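Local coordinates for type VI immunity protein Atu4351 (Agrobacterium fabrum, PDB 6ITW) that probably acts as the immunity protein of a type VI secretion effector-immunity pair, protecting the bacterium from its cognate toxin, at residues A146-E149 with K150-M154; P190-A193 with L194-M197; A196-I199 with A200-G204. All blocks are in the same frame, centred on the assembly; numbering follows the deposited sequence.

Interaction 1 (A146-E149 with K150-M154); sequences APDE and KGKLM
Asp148 reaches across a tight hairpin-like bend, and its carboxylate grips the backbone of Lys152. At the root of the side chain, CB lies 3.8 Å from CG of Met154, a selenomethionine. The next atom, Asp148 CG, lies 3.2 Å from Lys152 O. It stands between the backbone N and the carbonyl carbon of Asp148 (chi1 63°), which turns the carboxylate back over the bend. There OD1 accepts from Lys152 N at 2.8 Å. The N-H meets it from above the carboxylate plane, 42° out. OD1 also lies 3.0 Å from Lys150 N. The other oxygen, OD2, comes near Lys152 CB and forms a salt bridge with Arg157. Both carboxylate oxygens are therefore held, which should fix the rotation of the group.

The backbone makes the frame for this. Asp148 to Gly151 form a type I beta turn, closed by Gly151 N to Asp148 O at 3.0 Å. Asp148 N donates to Lys152 O at 2.9 Å, nearly straight at 171°. With the left-handed backbone of Gly151, this makes the type I turn plus G1 bulge of a short beta hairpin. Further from the turn, Pro147 and Leu153 form a single beta bridge. Met154 N gives only a weak bond to Ala146 O.

Two apolar contacts lie further from the turn. The Met154 chain bends at its third torsion, and CE lies 3.9 Å from Ala146 CB. Leu153 CD2 comes 4.3 Å from Pro147 CB.

The bend lies between helix 128-137 and helix 155-162, and runs straight into the latter. Arg157 of that helix also binds Leu153 O. Glu149 pairs by backbone with Leu183, while Ala146 touches Phe92 and Met154 touches Val185.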
# COMPACT_ATOMS: atom_id res chain seq x y z
N ALA A 146 7.22 -4.40 9.65
CA ALA A 146 7.71 -3.09 10.07
C ALA A 146 8.61 -3.30 11.27
O ALA A 146 8.15 -3.80 12.31
CB ALA A 146 6.55 -2.14 10.39
N PRO A 147 9.89 -2.97 11.17
CA PRO A 147 10.81 -3.14 12.30
C PRO A 147 10.56 -2.10 13.38
O PRO A 147 10.19 -0.96 13.11
CB PRO A 147 12.19 -2.97 11.67
CG PRO A 147 11.94 -2.05 10.49
CD PRO A 147 10.58 -2.45 9.97
N ASP A 148 10.77 -2.51 14.63
CA ASP A 148 10.77 -1.55 15.74
C ASP A 148 12.13 -0.83 15.80
O ASP A 148 12.99 -0.96 14.91
CB ASP A 148 10.44 -2.26 17.05
CG ASP A 148 11.47 -3.33 17.43
OD1 ASP A 148 12.60 -3.39 16.87
OD2 ASP A 148 11.12 -4.14 18.30
N GLU A 149 12.35 -0.06 16.87
CA GLU A 149 13.57 0.73 17.01
C GLU A 149 14.81 -0.15 17.12
O GLU A 149 15.90 0.29 16.72
CB GLU A 149 13.49 1.63 18.23
CG GLU A 149 12.54 2.76 18.02
CD GLU A 149 12.54 3.73 19.16
OE1 GLU A 149 13.20 3.45 20.20
OE2 GLU A 149 11.87 4.78 19.02
N LYS A 150 14.68 -1.37 17.64
CA LYS A 150 15.79 -2.31 17.70
C LYS A 150 15.91 -3.17 16.44
O LYS A 150 16.60 -4.20 16.46
CB LYS A 150 15.66 -3.19 18.94
CG LYS A 150 15.55 -2.41 20.27
CD LYS A 150 15.44 -3.35 21.47
CE LYS A 150 15.50 -2.58 22.79
NZ LYS A 150 15.48 -3.49 23.98
N GLY A 151 15.28 -2.78 15.34
CA GLY A 151 15.39 -3.52 14.09
C GLY A 151 14.58 -4.80 14.01
O GLY A 151 14.65 -5.50 12.99
N LYS A 152 13.79 -5.12 15.03
CA LYS A 152 13.10 -6.39 15.12
C LYS A 152 11.66 -6.25 14.61
O LYS A 152 10.94 -5.33 15.01
CB LYS A 152 13.15 -6.87 16.57
CG LYS A 152 12.03 -7.80 17.01
CD LYS A 152 12.03 -9.15 16.29
CE LYS A 152 10.91 -10.04 16.84
NZ LYS A 152 10.95 -10.06 18.34
N LEU A 153 11.26 -7.16 13.72
CA LEU A 153 9.95 -7.08 13.08
C LEU A 153 8.82 -7.10 14.12
O LEU A 153 8.94 -7.71 15.18
CB LEU A 153 9.80 -8.22 12.09
CG LEU A 153 10.88 -8.13 10.99
CD1 LEU A 153 10.71 -9.21 9.95
CD2 LEU A 153 10.84 -6.78 10.32
N MSE A 154 7.73 -6.39 13.81
CA MSE A 154 6.65 -6.23 14.79
C MSE A 154 5.36 -7.03 14.53
O MSE A 154 4.55 -7.20 15.46
CB MSE A 154 6.27 -4.75 14.94
CG MSE A 154 7.34 -3.87 15.51
SE MSE A 154 6.61 -2.11 15.99
CE MSE A 154 6.54 -1.33 14.22

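Interaction 2 (P190-A193 with L194-M197); sequences PVDA and LSAM
Asp192 and Ser195 meet through a single carboxylate oxygen. Asp192 OD2 accepts from Ser195 N at 2.9 Å and from the hydroxyl OG of Ser195 at 2.7 Å. The hydroxyl comes in on the anti side, 19° out of the carboxylate plane. The N-H comes from above that plane. Two donors of one residue thus hold one oxygen. The other oxygen, OD1, takes a bond from a water at 3.2 Å, and the same water accepts from Leu194 N.

Asp192 CG lies opposite its own backbone N (chi1 178°), which carries the carboxylate over the first turn of the helix. The backbone completes the start: Ala196 N donates to Asp192 O, and Met197 N to Ala193 O at 2.8 Å.

Apolar contacts flank this polar end. Val191 CG2 lies 3.6 Å from Ala196 CB. Ala193 CB is 4.3 Å from CE of Met197, a selenomethionine.

Further out, strand 169-173 holds the approach to the helix: Val191 pairs by backbone with Ile170, which also touches the Ala193 side chain. Leu194 and Met197 pack on Tyr65 and on Ile68 of helix 66-73, and Phe89 of strand 84-90 meets Ala193 and Met197.

Asp192 is a classical N-cap. It ends strand 188-192 and starts helix 193-200 in a direct strand-to-helix junction.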
# COMPACT_ATOMS: atom_id res chain seq x y z
N PRO A 190 -4.48 -1.00 17.22
CA PRO A 190 -5.33 -1.17 16.02
C PRO A 190 -6.28 0.01 15.89
O PRO A 190 -6.92 0.42 16.87
CB PRO A 190 -6.09 -2.48 16.31
CG PRO A 190 -6.13 -2.57 17.84
CD PRO A 190 -4.92 -1.82 18.36
N VAL A 191 -6.35 0.60 14.69
CA VAL A 191 -7.14 1.80 14.45
C VAL A 191 -7.80 1.72 13.07
O VAL A 191 -7.40 0.95 12.20
CB VAL A 191 -6.31 3.12 14.52
CG1 VAL A 191 -5.70 3.32 15.88
CG2 VAL A 191 -5.23 3.10 13.45
N ASP A 192 -8.82 2.56 12.88
CA ASP A 192 -9.42 2.76 11.58
C ASP A 192 -8.38 3.25 10.57
O ASP A 192 -7.73 4.28 10.79
CB ASP A 192 -10.56 3.77 11.71
CG ASP A 192 -11.22 4.06 10.39
OD1 ASP A 192 -11.80 3.13 9.81
OD2 ASP A 192 -11.16 5.22 9.94
N ALA A 193 -8.24 2.53 9.45
CA ALA A 193 -7.17 2.85 8.51
C ALA A 193 -7.40 4.19 7.82
O ALA A 193 -6.49 5.02 7.73
CB ALA A 193 -7.03 1.74 7.47
N LEU A 194 -8.63 4.44 7.33
CA LEU A 194 -8.88 5.67 6.58
C LEU A 194 -8.65 6.91 7.45
O LEU A 194 -8.05 7.89 6.99
CB LEU A 194 -10.31 5.68 6.02
CG LEU A 194 -10.66 6.92 5.18
CD1 LEU A 194 -9.73 7.03 3.95
CD2 LEU A 194 -12.13 6.91 4.75
N SER A 195 -9.12 6.88 8.70
CA SER A 195 -8.91 8.00 9.62
C SER A 195 -7.43 8.21 9.90
O SER A 195 -6.92 9.33 9.78
CB SER A 195 -9.64 7.76 10.95
OG SER A 195 -11.03 7.80 10.75
N ALA A 196 -6.75 7.14 10.35
CA ALA A 196 -5.33 7.23 10.67
C ALA A 196 -4.52 7.69 9.46
O ALA A 196 -3.67 8.58 9.58
CB ALA A 196 -4.83 5.88 11.19
N MSE A 197 -4.80 7.12 8.29
CA MSE A 197 -4.07 7.50 7.08
C MSE A 197 -4.37 8.94 6.70
O MSE A 197 -3.51 9.63 6.15
CB MSE A 197 -4.40 6.59 5.90
CG MSE A 197 -3.99 5.12 6.08
SE MSE A 197 -4.78 4.11 4.62
CE MSE A 197 -3.71 2.48 4.82
O HOH W 1 -10.51 2.32 7.04

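Interaction 3 (A196-I199 with A200-G204); sequences AMTI and AAQAG
Along the last turn of helix 193-200, the i to i+4 bonds of Ala200 N to Ala196 O (2.9 Å, nearly straight at 173°) and Ala201 N to Met197 O (2.9 Å) give way to a shorter step, Gln202 N to Ile199 O at 3.1 Å, and to a type I beta turn from Ala200 to Ala203, closed by Ala203 N on Ala200 O at 3.0 Å.

Gln202 and Thr198 lie side by side and point the same way. The Gln202 amide nitrogen NE2 donates to the backbone Thr198 O at 3.1 Å. The oxygen lies in the plane of the amide, only 6° out of it. The nitrogen, however, stands well above the Thr198 carbonyl plane. The glutamine leaves CB opposite its own carbonyl carbon (chi1 -58°) and runs on extended, so CG comes 3.4 Å from Thr198 O. NE2 also lies 3.8 Å from Thr198 CG2. The Thr198 hydroxyl turns the other way along the helix and binds Leu194 O.

Two alanine methyls touch helix carbonyls: Ala201 CB sits 3.3 Å from Met197 O, and Ala203 CB lies near Ile199 O. On helix 66-73, Ile68 meets Met197 and Thr198, while Leu71 meets Ala201 and Gln202. Ala200 touches Ile109.

At this end of the helix, Thr198 O takes its bond from a side-chain amide. Gln202 thus supplies a donor to a late helix carbonyl as the chain leaves the helix, and the bond probably restrains the rotation of the amide.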
# COMPACT_ATOMS: atom_id res chain seq x y z
N ALA A 196 -6.75 7.14 10.35
CA ALA A 196 -5.33 7.23 10.67
C ALA A 196 -4.52 7.69 9.46
O ALA A 196 -3.67 8.58 9.58
CB ALA A 196 -4.83 5.88 11.19
N MSE A 197 -4.80 7.12 8.29
CA MSE A 197 -4.07 7.50 7.08
C MSE A 197 -4.37 8.94 6.70
O MSE A 197 -3.51 9.63 6.15
CB MSE A 197 -4.40 6.59 5.90
CG MSE A 197 -3.99 5.12 6.08
SE MSE A 197 -4.78 4.11 4.62
CE MSE A 197 -3.71 2.48 4.82
N THR A 198 -5.59 9.40 6.98
CA THR A 198 -5.92 10.79 6.71
C THR A 198 -5.05 11.73 7.54
O THR A 198 -4.61 12.78 7.05
CB THR A 198 -7.41 11.04 6.95
OG1 THR A 198 -8.17 10.23 6.04
CG2 THR A 198 -7.76 12.51 6.72
N ILE A 199 -4.76 11.36 8.79
CA ILE A 199 -3.90 12.19 9.62
C ILE A 199 -2.46 12.11 9.13
O ILE A 199 -1.80 13.14 8.91
CB ILE A 199 -4.01 11.77 11.09
CG1 ILE A 199 -5.40 12.10 11.63
CG2 ILE A 199 -2.88 12.41 11.93
CD1 ILE A 199 -5.70 11.44 12.95
N ALA A 200 -1.96 10.89 8.98
CA ALA A 200 -0.56 10.69 8.63
C ALA A 200 -0.21 11.35 7.30
O ALA A 200 0.84 11.99 7.17
CB ALA A 200 -0.27 9.19 8.58
N ALA A 201 -1.08 11.23 6.30
CA ALA A 201 -0.71 11.76 4.99
C ALA A 201 -0.70 13.28 4.96
O ALA A 201 -0.26 13.85 3.95
CB ALA A 201 -1.66 11.23 3.92
N GLN A 202 -1.19 13.94 6.01
CA GLN A 202 -1.13 15.39 6.10
C GLN A 202 -0.10 15.87 7.11
O GLN A 202 0.08 17.07 7.27
CB GLN A 202 -2.49 15.97 6.47
CG GLN A 202 -3.61 15.62 5.54
CD GLN A 202 -4.88 16.35 5.93
OE1 GLN A 202 -5.09 17.49 5.53
NE2 GLN A 202 -5.72 15.70 6.73
N ALA A 203 0.58 14.96 7.79
CA ALA A 203 1.49 15.33 8.88
C ALA A 203 2.94 15.36 8.38
O ALA A 203 3.81 14.65 8.87
CB ALA A 203 1.34 14.35 10.05
N GLY A 204 3.19 16.19 7.37
CA GLY A 204 4.50 16.27 6.78
C GLY A 204 4.60 15.71 5.37
O GLY A 204 3.68 15.06 4.87

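From the N terminus, interaction 1 comes first. It closes a short bend in the loop between helix 128-137 and helix 155-162. The chain then passes through strands 169-173 and 188-192, which pair antiparallel. Interaction 2 follows at the end of the second strand, where helix 193-200 begins. Interaction 3 follows where that helix ends, on the way to strand 207-209 of the eight-stranded sheet. Interaction 1 closes before the others open, while interactions 2 and 3 overlap at Ala196 and Met197; none nests in another. The centres of 2 and 3 are about 10 Å apart, and side chains from both pack on helix 66-73. Interaction 1 stands apart, its centre about 21 Å from each of the others.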